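Local coordinates for Myo-inositol-1-phosphate synthase-related protein (Thermotoga maritima MSB8, PDB 3CIN) that is of unknown function but is related to the myo-inositol-1-phosphate synthases and binds nicotinamide-adenine-dinucleotide, probably in a Rossmann-type domain, at residues A[104-109]-A[259-264]; A[144-149]-A[193-198]; A[215-220]-A[357-362]. All coordinates share one frame; numbering follows the deposited sequence.

Contact 1: A[104-109]-A[259-264]; sequences VRNLPI and ALTDDG
The N106 carboxamide is the flat group of this contact, and it reaches across to T261 and A259. The methyl CG2 of T261 sits off one side of the amide plane, 3.5 Å from N106 CG, and the two side chains meet at about a right angle. A259 O lies beside the end of the amide and scarcely off its plane, 3.6 Å from N106 CG. Which of the two terminal amide atoms faces that carbonyl is doubtful, because the group is probably modelled the wrong way round; once it is turned over, a hydrogen bond to A259 O is possible.

One link is clearer. A water takes the N-H of N106 at 2.9 Å from its N and donates to A259 O at 2.7 Å, stitching backbone to backbone. Next to it, the L107 side chain turns its branched end to A259, with L107 CD2 4.1 Å from A259 CA; L107 also packs on M255.

Each segment is braced from within. V104 to L107 form a type I beta turn, with L107 N bonded to V104 O, which presents N106 and L107 toward residues 259-261. T261 is the N-cap of helix 262-272: with chi1 at 52°, its OG1 accepts from G264 N at 2.9 Å while CG2 is swung to N106. The helix start also reaches the molecular boundary, where D262 packs on D262 of a second subunit, and V104 at the other end touches the NAD.

About 195 Å² is buried in all. The chemistry implies a small, mixed join between a loop beside the cofactor and a helix start: one water bridge and one leucine-alanine touch, with the asparagine exposed.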
loop_
_atom_site.group_PDB
_atom_site.type_symbol
_atom_site.label_atom_id
_atom_site.label_comp_id
_atom_site.label_asym_id
_atom_site.label_seq_id
_atom_site.Cartn_x
_atom_site.Cartn_y
_atom_site.Cartn_z
ATOM N N VAL A 104 -9.662 28.178 20.421
ATOM C CA VAL A 104 -8.894 28.668 19.249
ATOM C C VAL A 104 -7.591 29.413 19.589
ATOM O O VAL A 104 -6.989 30.079 18.744
ATOM C CB VAL A 104 -9.797 29.450 18.292
ATOM C CG1 VAL A 104 -11.051 28.602 17.916
ATOM C CG2 VAL A 104 -10.217 30.819 18.860
ATOM N N ARG A 105 -7.123 29.237 20.826
ATOM C CA ARG A 105 -5.961 29.954 21.338
ATOM C C ARG A 105 -4.685 29.725 20.512
ATOM O O ARG A 105 -3.815 30.627 20.393
ATOM C CB ARG A 105 -5.747 29.520 22.789
ATOM C CG ARG A 105 -4.684 30.264 23.557
ATOM C CD ARG A 105 -4.592 29.744 25.013
ATOM N NE ARG A 105 -5.756 29.867 25.930
ATOM C CZ ARG A 105 -6.784 30.728 25.882
ATOM N NH1 ARG A 105 -6.944 31.645 24.925
ATOM N NH2 ARG A 105 -7.702 30.660 26.846
ATOM N N ASN A 106 -4.569 28.532 19.939
ATOM C CA ASN A 106 -3.440 28.158 19.145
ATOM C C ASN A 106 -3.608 28.296 17.629
ATOM O O ASN A 106 -2.692 27.911 16.887
ATOM C CB ASN A 106 -3.050 26.723 19.457
ATOM C CG ASN A 106 -2.733 26.516 20.922
ATOM O OD1 ASN A 106 -3.107 25.501 21.514
ATOM N ND2 ASN A 106 -2.032 27.475 21.520
ATOM N N LEU A 107 -4.738 28.847 17.189
ATOM C CA LEU A 107 -5.057 29.016 15.781
ATOM C C LEU A 107 -5.122 30.466 15.369
ATOM O O LEU A 107 -5.410 31.340 16.185
ATOM C CB LEU A 107 -6.409 28.391 15.480
ATOM C CG LEU A 107 -6.485 26.884 15.772
ATOM C CD1 LEU A 107 -7.913 26.449 15.624
ATOM C CD2 LEU A 107 -5.591 26.114 14.843
ATOM N N PRO A 108 -4.913 30.732 14.073
ATOM C CA PRO A 108 -4.946 32.087 13.560
ATOM C C PRO A 108 -6.370 32.587 13.362
ATOM O O PRO A 108 -6.774 32.893 12.241
ATOM C CB PRO A 108 -4.206 31.962 12.229
ATOM C CG PRO A 108 -4.466 30.638 11.764
ATOM C CD PRO A 108 -4.604 29.762 13.017
ATOM N N ILE A 109 -7.116 32.625 14.465
ATOM C CA ILE A 109 -8.506 33.039 14.496
ATOM C C ILE A 109 -8.600 34.136 15.536
ATOM O O ILE A 109 -8.105 33.974 16.655
ATOM C CB ILE A 109 -9.433 31.876 14.941
ATOM C CG1 ILE A 109 -9.456 30.748 13.875
ATOM C CG2 ILE A 109 -10.827 32.395 15.253
ATOM C CD1 ILE A 109 -10.075 29.454 14.322
ATOM N N ALA A 259 -4.806 22.491 16.537
ATOM C CA ALA A 259 -5.532 23.145 17.629
ATOM C C ALA A 259 -4.875 23.003 19.000
ATOM O O ALA A 259 -4.919 23.946 19.782
ATOM C CB ALA A 259 -7.012 22.678 17.664
ATOM N N LEU A 260 -4.201 21.883 19.259
ATOM C CA LEU A 260 -3.733 21.576 20.591
ATOM C C LEU A 260 -2.195 21.754 20.613
ATOM O O LEU A 260 -1.495 21.361 19.669
ATOM C CB LEU A 260 -4.080 20.109 20.999
ATOM C CG LEU A 260 -5.547 19.700 21.183
ATOM C CD1 LEU A 260 -5.709 18.437 22.100
ATOM C CD2 LEU A 260 -6.326 20.814 21.689
ATOM N N THR A 261 -1.691 22.350 21.680
ATOM C CA THR A 261 -0.257 22.383 21.910
ATOM C C THR A 261 0.218 20.986 22.303
ATOM O O THR A 261 -0.591 20.118 22.586
ATOM C CB THR A 261 0.085 23.348 23.016
ATOM O OG1 THR A 261 -0.713 23.027 24.163
ATOM C CG2 THR A 261 -0.210 24.797 22.585
ATOM N N ASP A 262 1.527 20.757 22.309
ATOM C CA ASP A 262 2.051 19.512 22.872
ATOM C C ASP A 262 1.597 19.339 24.340
ATOM O O ASP A 262 1.201 18.246 24.747
ATOM C CB ASP A 262 3.592 19.444 22.737
ATOM C CG ASP A 262 4.039 18.844 21.387
ATOM O OD1 ASP A 262 3.190 18.691 20.465
ATOM O OD2 ASP A 262 5.237 18.506 21.248
ATOM N N ASP A 263 1.602 20.429 25.098
ATOM C CA ASP A 263 1.115 20.416 26.477
ATOM C C ASP A 263 -0.375 20.019 26.592
ATOM O O ASP A 263 -0.739 19.163 27.410
ATOM C CB ASP A 263 1.340 21.789 27.133
ATOM C CG ASP A 263 2.778 21.974 27.694
ATOM O OD1 ASP A 263 3.697 21.169 27.385
ATOM O OD2 ASP A 263 2.982 22.943 28.459
ATOM N N GLY A 264 -1.233 20.638 25.784
ATOM C CA GLY A 264 -2.675 20.296 25.789
ATOM C C GLY A 264 -2.908 18.831 25.438
ATOM O O GLY A 264 -3.740 18.140 26.055
HETATM O O HOH W 1 -6.335 26.203 19.583
#

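Contact 2: A[144-149]-A[193-198]; sequences TTEAFV and NVIPTF. With NAD (nicotinamide-adenine-dinucleotide), chain F.
T197 and E146 make the one direct hydrogen bond between the two loops: T197 OG1 donates to E146 OE1 at 2.6 Å, coming in 39° out of the carboxylate plane. The same OG1 accepts from a water, 2.8 Å away, which in turn takes the N-H of E146. Next to this polar knot, the F148 ring lies against the 197-198 backbone. T197 CA stands over the ring centre in a CH-pi contact, 3.6 Å from the centroid, and F198 N sits over the same face nearer the rim, 3.4 Å from F148 CE2. A chi1 of 68° puts the F148 ring in this place, between its own backbone N and carbonyl carbon. The F198 ring meets it obliquely, centroids 5.3 Å apart with planes at 45°. Toward the cofactor, I195 CD1 touches both T144 O and E146 CD, and T145 CG2 touches P196 CG, the two side chains crossing at about a right angle.

These loops follow the neighbouring parallel strands 138-141 and 189-193, and their touching parts run nearly parallel. They leave the carboxyl ends of the strands, which is where a Rossmann-type fold receives its dinucleotide. Here T145 OG1 accepts from NAD O2D at 2.7 Å, I195 CG2 lies 3.2 Å from NAD O3D, and T144 OG1 approaches NAD C8A of the adenine.

Further out, second-shell groups hold the first. T170 and T172 hydroxyls bond to E146 OE1 and OE2 respectively, so the buried carboxylate is gripped at both oxygens and its rotation is fixed. D256 bonds to T145 OG1 and so helps position the hydroxyl that meets the ribose, while F271 and T272 of helix 262-272 pack on F148.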
loop_
_atom_site.group_PDB
_atom_site.type_symbol
_atom_site.label_atom_id
_atom_site.label_comp_id
_atom_site.label_asym_id
_atom_site.label_seq_id
_atom_site.Cartn_x
_atom_site.Cartn_y
_atom_site.Cartn_z
ATOM N N THR A 144 -13.870 23.116 17.420
ATOM C CA THR A 144 -12.451 22.797 17.428
ATOM C C THR A 144 -12.120 21.818 18.555
ATOM O O THR A 144 -12.625 21.914 19.654
ATOM C CB THR A 144 -11.636 24.099 17.617
ATOM O OG1 THR A 144 -11.863 24.982 16.498
ATOM C CG2 THR A 144 -10.131 23.871 17.787
ATOM N N THR A 145 -11.287 20.827 18.246
ATOM C CA THR A 145 -10.788 19.894 19.267
ATOM C C THR A 145 -10.148 20.604 20.463
ATOM O O THR A 145 -9.442 21.589 20.301
ATOM C CB THR A 145 -9.724 18.949 18.610
ATOM O OG1 THR A 145 -10.231 18.384 17.395
ATOM C CG2 THR A 145 -9.330 17.838 19.504
ATOM N N GLU A 146 -10.335 20.030 21.676
ATOM C CA GLU A 146 -10.093 20.676 22.969
ATOM C C GLU A 146 -9.213 19.844 23.872
ATOM O O GLU A 146 -9.284 18.610 23.845
ATOM C CB GLU A 146 -11.369 20.880 23.773
ATOM C CG GLU A 146 -12.452 21.628 23.024
ATOM C CD GLU A 146 -13.807 21.517 23.653
ATOM O OE1 GLU A 146 -14.035 20.596 24.457
ATOM O OE2 GLU A 146 -14.657 22.344 23.293
ATOM N N ALA A 147 -8.330 20.522 24.603
ATOM C CA ALA A 147 -7.570 19.862 25.682
ATOM C C ALA A 147 -8.503 19.837 26.915
ATOM O O ALA A 147 -8.591 20.820 27.640
ATOM C CB ALA A 147 -6.314 20.637 25.986
ATOM N N PHE A 148 -9.204 18.727 27.143
ATOM C CA PHE A 148 -10.249 18.647 28.176
ATOM C C PHE A 148 -9.788 17.698 29.263
ATOM O O PHE A 148 -8.879 16.862 29.050
ATOM C CB PHE A 148 -11.563 18.148 27.594
ATOM C CG PHE A 148 -11.522 16.699 27.157
ATOM C CD1 PHE A 148 -10.955 16.346 25.963
ATOM C CD2 PHE A 148 -11.988 15.675 27.991
ATOM C CE1 PHE A 148 -10.839 15.014 25.591
ATOM C CE2 PHE A 148 -11.885 14.360 27.614
ATOM C CZ PHE A 148 -11.336 14.024 26.437
ATOM N N VAL A 149 -10.435 17.826 30.408
ATOM C CA VAL A 149 -10.332 16.856 31.487
ATOM C C VAL A 149 -11.759 16.624 32.002
ATOM O O VAL A 149 -12.427 17.574 32.376
ATOM C CB VAL A 149 -9.486 17.410 32.644
ATOM C CG1 VAL A 149 -9.582 16.488 33.895
ATOM C CG2 VAL A 149 -8.032 17.646 32.183
ATOM N N ASN A 193 -22.546 15.046 20.235
ATOM C CA ASN A 193 -21.167 15.420 20.381
ATOM C C ASN A 193 -20.286 14.571 19.518
ATOM O O ASN A 193 -20.021 13.441 19.851
ATOM C CB ASN A 193 -20.711 15.222 21.836
ATOM C CG ASN A 193 -19.287 15.659 22.039
ATOM O OD1 ASN A 193 -18.865 16.590 21.393
ATOM N ND2 ASN A 193 -18.533 14.936 22.835
ATOM N N VAL A 194 -19.863 15.135 18.413
ATOM C CA VAL A 194 -19.019 14.378 17.495
ATOM C C VAL A 194 -17.548 14.688 17.626
ATOM O O VAL A 194 -16.792 14.224 16.797
ATOM C CB VAL A 194 -19.517 14.444 16.030
ATOM C CG1 VAL A 194 -20.830 13.628 15.917
ATOM C CG2 VAL A 194 -19.669 15.857 15.553
ATOM N N ILE A 195 -17.134 15.409 18.670
ATOM C CA ILE A 195 -15.711 15.673 18.957
ATOM C C ILE A 195 -15.239 14.831 20.156
ATOM O O ILE A 195 -16.060 14.155 20.793
ATOM C CB ILE A 195 -15.422 17.217 19.075
ATOM C CG1 ILE A 195 -15.666 17.745 20.490
ATOM C CG2 ILE A 195 -16.263 17.997 18.055
ATOM C CD1 ILE A 195 -15.023 19.147 20.759
ATOM N N PRO A 196 -13.904 14.762 20.378
ATOM C CA PRO A 196 -13.364 13.851 21.382
ATOM C C PRO A 196 -13.732 14.090 22.832
ATOM O O PRO A 196 -13.736 13.160 23.639
ATOM C CB PRO A 196 -11.849 13.899 21.142
ATOM C CG PRO A 196 -11.661 14.410 19.787
ATOM C CD PRO A 196 -12.830 15.347 19.556
ATOM N N THR A 197 -14.026 15.334 23.188
ATOM C CA THR A 197 -14.267 15.683 24.572
ATOM C C THR A 197 -15.335 14.809 25.167
ATOM O O THR A 197 -16.394 14.595 24.573
ATOM C CB THR A 197 -14.729 17.147 24.656
ATOM O OG1 THR A 197 -13.670 17.990 24.174
ATOM C CG2 THR A 197 -15.197 17.532 26.083
ATOM N N PHE A 198 -15.050 14.234 26.332
ATOM C CA PHE A 198 -16.023 13.370 26.985
ATOM C C PHE A 198 -17.289 14.152 27.413
ATOM O O PHE A 198 -17.227 15.117 28.187
ATOM C CB PHE A 198 -15.466 12.748 28.257
ATOM C CG PHE A 198 -14.454 11.643 28.057
ATOM C CD1 PHE A 198 -13.858 11.340 26.852
ATOM C CD2 PHE A 198 -14.077 10.896 29.168
ATOM C CE1 PHE A 198 -12.938 10.312 26.782
ATOM C CE2 PHE A 198 -13.165 9.913 29.075
ATOM C CZ PHE A 198 -12.599 9.624 27.911
HETATM P PA NAD F . -12.903 23.204 11.730
HETATM O O1A NAD F . -12.998 23.349 10.234
HETATM O O2A NAD F . -11.732 23.951 12.289
HETATM O O5B NAD F . -14.205 23.869 12.299
HETATM C C5B NAD F . -14.331 24.149 13.692
HETATM C C4B NAD F . -15.212 25.379 13.825
HETATM O O4B NAD F . -15.552 25.553 15.191
HETATM C C3B NAD F . -14.573 26.681 13.358
HETATM O O3B NAD F . -15.481 27.451 12.588
HETATM C C2B NAD F . -14.238 27.401 14.658
HETATM O O2B NAD F . -14.079 28.782 14.482
HETATM C C1B NAD F . -15.400 26.958 15.519
HETATM N N9A NAD F . -15.187 27.057 16.965
HETATM C C8A NAD F . -13.996 26.745 17.612
HETATM N N7A NAD F . -14.251 26.832 18.963
HETATM C C5A NAD F . -15.561 27.208 19.124
HETATM C C6A NAD F . -16.317 27.533 20.253
HETATM N N6A NAD F . -15.827 27.424 21.529
HETATM N N1A NAD F . -17.648 27.841 20.054
HETATM C C2A NAD F . -18.172 27.900 18.775
HETATM N N3A NAD F . -17.418 27.662 17.645
HETATM C C4A NAD F . -16.128 27.328 17.852
HETATM O O3 NAD F . -12.883 21.687 12.150
HETATM P PN NAD F . -13.714 20.527 11.477
HETATM O O1N NAD F . -12.801 19.781 10.562
HETATM O O2N NAD F . -15.059 21.017 11.054
HETATM O O5D NAD F . -13.909 19.546 12.716
HETATM C C5D NAD F . -14.830 19.864 13.734
HETATM C C4D NAD F . -14.674 18.936 14.933
HETATM O O4D NAD F . -15.072 17.647 14.550
HETATM C C3D NAD F . -13.274 18.829 15.517
HETATM O O3D NAD F . -13.353 18.714 16.961
HETATM C C2D NAD F . -12.814 17.489 14.964
HETATM O O2D NAD F . -11.852 16.859 15.814
HETATM C C1D NAD F . -14.118 16.724 15.004
HETATM N N1N NAD F . -14.117 15.552 14.131
HETATM C C2N NAD F . -13.933 15.702 12.817
HETATM C C3N NAD F . -13.985 14.503 12.056
HETATM C C7N NAD F . -14.045 14.643 10.604
HETATM O O7N NAD F . -13.930 15.915 10.118
HETATM N N7N NAD F . -14.214 13.558 9.831
HETATM C C4N NAD F . -14.188 13.263 12.629
HETATM C C5N NAD F . -14.358 13.146 13.979
HETATM C C6N NAD F . -14.337 14.335 14.722
HETATM O O HOH W 2 -11.919 17.520 22.034
#

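Contact 3: A[215-220]-A[357-362]; sequences VVFGDD and PVNAFY
V358 and F217 meet methyl to ring face. V358 CG1 stands 3.6 Å from the F217 ring centroid and only 1° off the ring normal, so it is nearly equidistant from all six ring carbons, in a CH-pi contact. The V358 torsion explains it: CG1 is anti to its own backbone N (chi1 174°), which points the methyl at the ring face.

One residue on, N359 bends its carboxamide toward the backbone of F217 and G218. Amide and F217 ring are nearly perpendicular to each other. N359 OD1 accepts from G218 N at 2.9 Å; the donor sits well above the carbonyl plane, 56° out of it, rather than on a lone pair. The oxygen also comes close to F217 CA, at 3.2 Å. At the far end of the amide, N359 ND2 gives its hydrogens to G367 O and T354 OG1, so this buried group is held at both ends and its rotation is pinned. G218 is fully extended and leads into a cis peptide before D219, whose carboxylate bonds to N201 of the magnesium site; N359 itself packs on P366 of that site.

The axes of segments 215-217 and 357-362 come within 8.9 Å at closest and run nearly parallel. F217 is flanked by V192 of strand 189-193, its neighbour in the parallel sheet, while V358 touches L339 and W386, so helix 356-362 lies between strand 214-217 and helices 328-348 and 376-386.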
loop_
_atom_site.group_PDB
_atom_site.type_symbol
_atom_site.label_atom_id
_atom_site.label_comp_id
_atom_site.label_asym_id
_atom_site.label_seq_id
_atom_site.Cartn_x
_atom_site.Cartn_y
_atom_site.Cartn_z
ATOM N N VAL A 215 -31.170 14.214 25.840
ATOM C CA VAL A 215 -30.581 13.030 25.193
ATOM C C VAL A 215 -29.185 13.423 24.719
ATOM O O VAL A 215 -28.980 14.467 24.098
ATOM C CB VAL A 215 -31.403 12.580 23.946
ATOM C CG1 VAL A 215 -30.829 11.276 23.374
ATOM C CG2 VAL A 215 -32.841 12.388 24.285
ATOM N N VAL A 216 -28.223 12.545 24.950
ATOM C CA VAL A 216 -26.877 12.800 24.553
ATOM C C VAL A 216 -26.405 11.658 23.660
ATOM O O VAL A 216 -26.544 10.502 24.037
ATOM C CB VAL A 216 -25.951 12.924 25.774
ATOM C CG1 VAL A 216 -24.512 12.991 25.340
ATOM C CG2 VAL A 216 -26.279 14.217 26.563
ATOM N N PHE A 217 -25.890 12.005 22.482
ATOM C CA PHE A 217 -25.104 11.031 21.688
ATOM C C PHE A 217 -23.646 11.475 21.748
ATOM O O PHE A 217 -23.300 12.672 21.570
ATOM C CB PHE A 217 -25.530 10.959 20.230
ATOM C CG PHE A 217 -27.004 10.539 19.985
ATOM C CD1 PHE A 217 -27.720 9.731 20.861
ATOM C CD2 PHE A 217 -27.615 10.960 18.792
ATOM C CE1 PHE A 217 -29.039 9.332 20.533
ATOM C CE2 PHE A 217 -28.877 10.575 18.478
ATOM C CZ PHE A 217 -29.621 9.807 19.353
ATOM N N GLY A 218 -22.767 10.505 21.899
ATOM C CA GLY A 218 -21.330 10.817 21.894
ATOM C C GLY A 218 -20.539 9.562 22.195
ATOM O O GLY A 218 -21.140 8.528 22.482
ATOM N N ASP A 219 -19.212 9.656 22.173
ATOM C CA ASP A 219 -18.402 10.847 21.799
ATOM C C ASP A 219 -17.465 10.488 20.610
ATOM O O ASP A 219 -17.042 9.352 20.488
ATOM C CB ASP A 219 -17.506 11.287 22.994
ATOM C CG ASP A 219 -18.336 11.630 24.251
ATOM O OD1 ASP A 219 -19.321 12.391 24.095
ATOM O OD2 ASP A 219 -18.035 11.147 25.366
ATOM N N ASP A 220 -17.145 11.477 19.792
ATOM C CA ASP A 220 -16.118 11.449 18.718
ATOM C C ASP A 220 -16.681 10.680 17.518
ATOM O O ASP A 220 -16.784 9.469 17.558
ATOM C CB ASP A 220 -14.823 10.796 19.194
ATOM C CG ASP A 220 -13.601 11.286 18.417
ATOM O OD1 ASP A 220 -13.753 12.146 17.545
ATOM O OD2 ASP A 220 -12.501 10.815 18.754
ATOM N N PRO A 357 -27.056 2.144 21.922
ATOM C CA PRO A 357 -27.340 1.527 20.604
ATOM C C PRO A 357 -27.036 2.458 19.439
ATOM O O PRO A 357 -26.545 1.990 18.414
ATOM C CB PRO A 357 -28.837 1.208 20.690
ATOM C CG PRO A 357 -29.055 0.956 22.175
ATOM C CD PRO A 357 -28.200 1.978 22.858
ATOM N N VAL A 358 -27.237 3.754 19.641
ATOM C CA VAL A 358 -26.812 4.764 18.650
ATOM C C VAL A 358 -25.299 5.017 18.681
ATOM O O VAL A 358 -24.614 4.969 17.661
ATOM C CB VAL A 358 -27.596 6.055 18.832
ATOM C CG1 VAL A 358 -27.106 7.185 17.925
ATOM C CG2 VAL A 358 -29.103 5.815 18.525
ATOM N N ASN A 359 -24.765 5.301 19.863
ATOM C CA ASN A 359 -23.357 5.624 20.018
ATOM C C ASN A 359 -22.486 4.511 19.461
ATOM O O ASN A 359 -21.471 4.804 18.844
ATOM C CB ASN A 359 -22.979 5.821 21.492
ATOM C CG ASN A 359 -23.756 6.947 22.138
ATOM O OD1 ASN A 359 -24.116 7.946 21.466
ATOM N ND2 ASN A 359 -23.829 6.878 23.479
ATOM N N ALA A 360 -22.837 3.272 19.745
ATOM C CA ALA A 360 -21.962 2.159 19.335
ATOM C C ALA A 360 -21.654 2.097 17.835
ATOM O O ALA A 360 -20.586 1.590 17.430
ATOM C CB ALA A 360 -22.546 0.861 19.804
ATOM N N PHE A 361 -22.595 2.535 17.009
ATOM C CA PHE A 361 -22.396 2.538 15.598
ATOM C C PHE A 361 -21.744 3.830 15.121
ATOM O O PHE A 361 -20.848 3.824 14.314
ATOM C CB PHE A 361 -23.701 2.355 14.799
ATOM C CG PHE A 361 -23.460 2.333 13.296
ATOM C CD1 PHE A 361 -22.777 1.260 12.709
ATOM C CD2 PHE A 361 -23.790 3.397 12.489
ATOM C CE1 PHE A 361 -22.459 1.282 11.334
ATOM C CE2 PHE A 361 -23.490 3.393 11.093
ATOM C CZ PHE A 361 -22.832 2.327 10.544
ATOM N N TYR A 362 -22.234 4.967 15.604
ATOM C CA TYR A 362 -21.819 6.247 15.053
ATOM C C TYR A 362 -20.561 6.927 15.633
ATOM O O TYR A 362 -20.036 7.894 15.058
ATOM C CB TYR A 362 -23.015 7.224 15.112
ATOM C CG TYR A 362 -24.124 6.878 14.167
ATOM C CD1 TYR A 362 -24.094 7.287 12.833
ATOM C CD2 TYR A 362 -25.187 6.165 14.566
ATOM C CE1 TYR A 362 -25.139 6.987 11.975
ATOM C CE2 TYR A 362 -26.223 5.845 13.710
ATOM C CZ TYR A 362 -26.196 6.232 12.405
ATOM O OH TYR A 362 -27.251 5.878 11.591
#

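In the fold
Contacts 2 and 3 are buried, their centres 8 and 9 Å from the chain centre; contact 1, at 19 Å, is partly buried and borders a second subunit. Contacts 2 and 3 share the parallel sheet: N193 N meets F217 O of the next strand, and N193 ND2 reaches D219 OD1. Contact 1 leans on contact 2 through A259 and T144, but lies about 11 Å from contact 3 at the nearest atoms. The chemistry follows the place: a water-bridged backbone join outside, a carboxylate-hydroxyl bond beside the NAD in the middle, and in contact 3 a ring-methyl pair next to a doubly held amide, the amide lying near the magnesium ion.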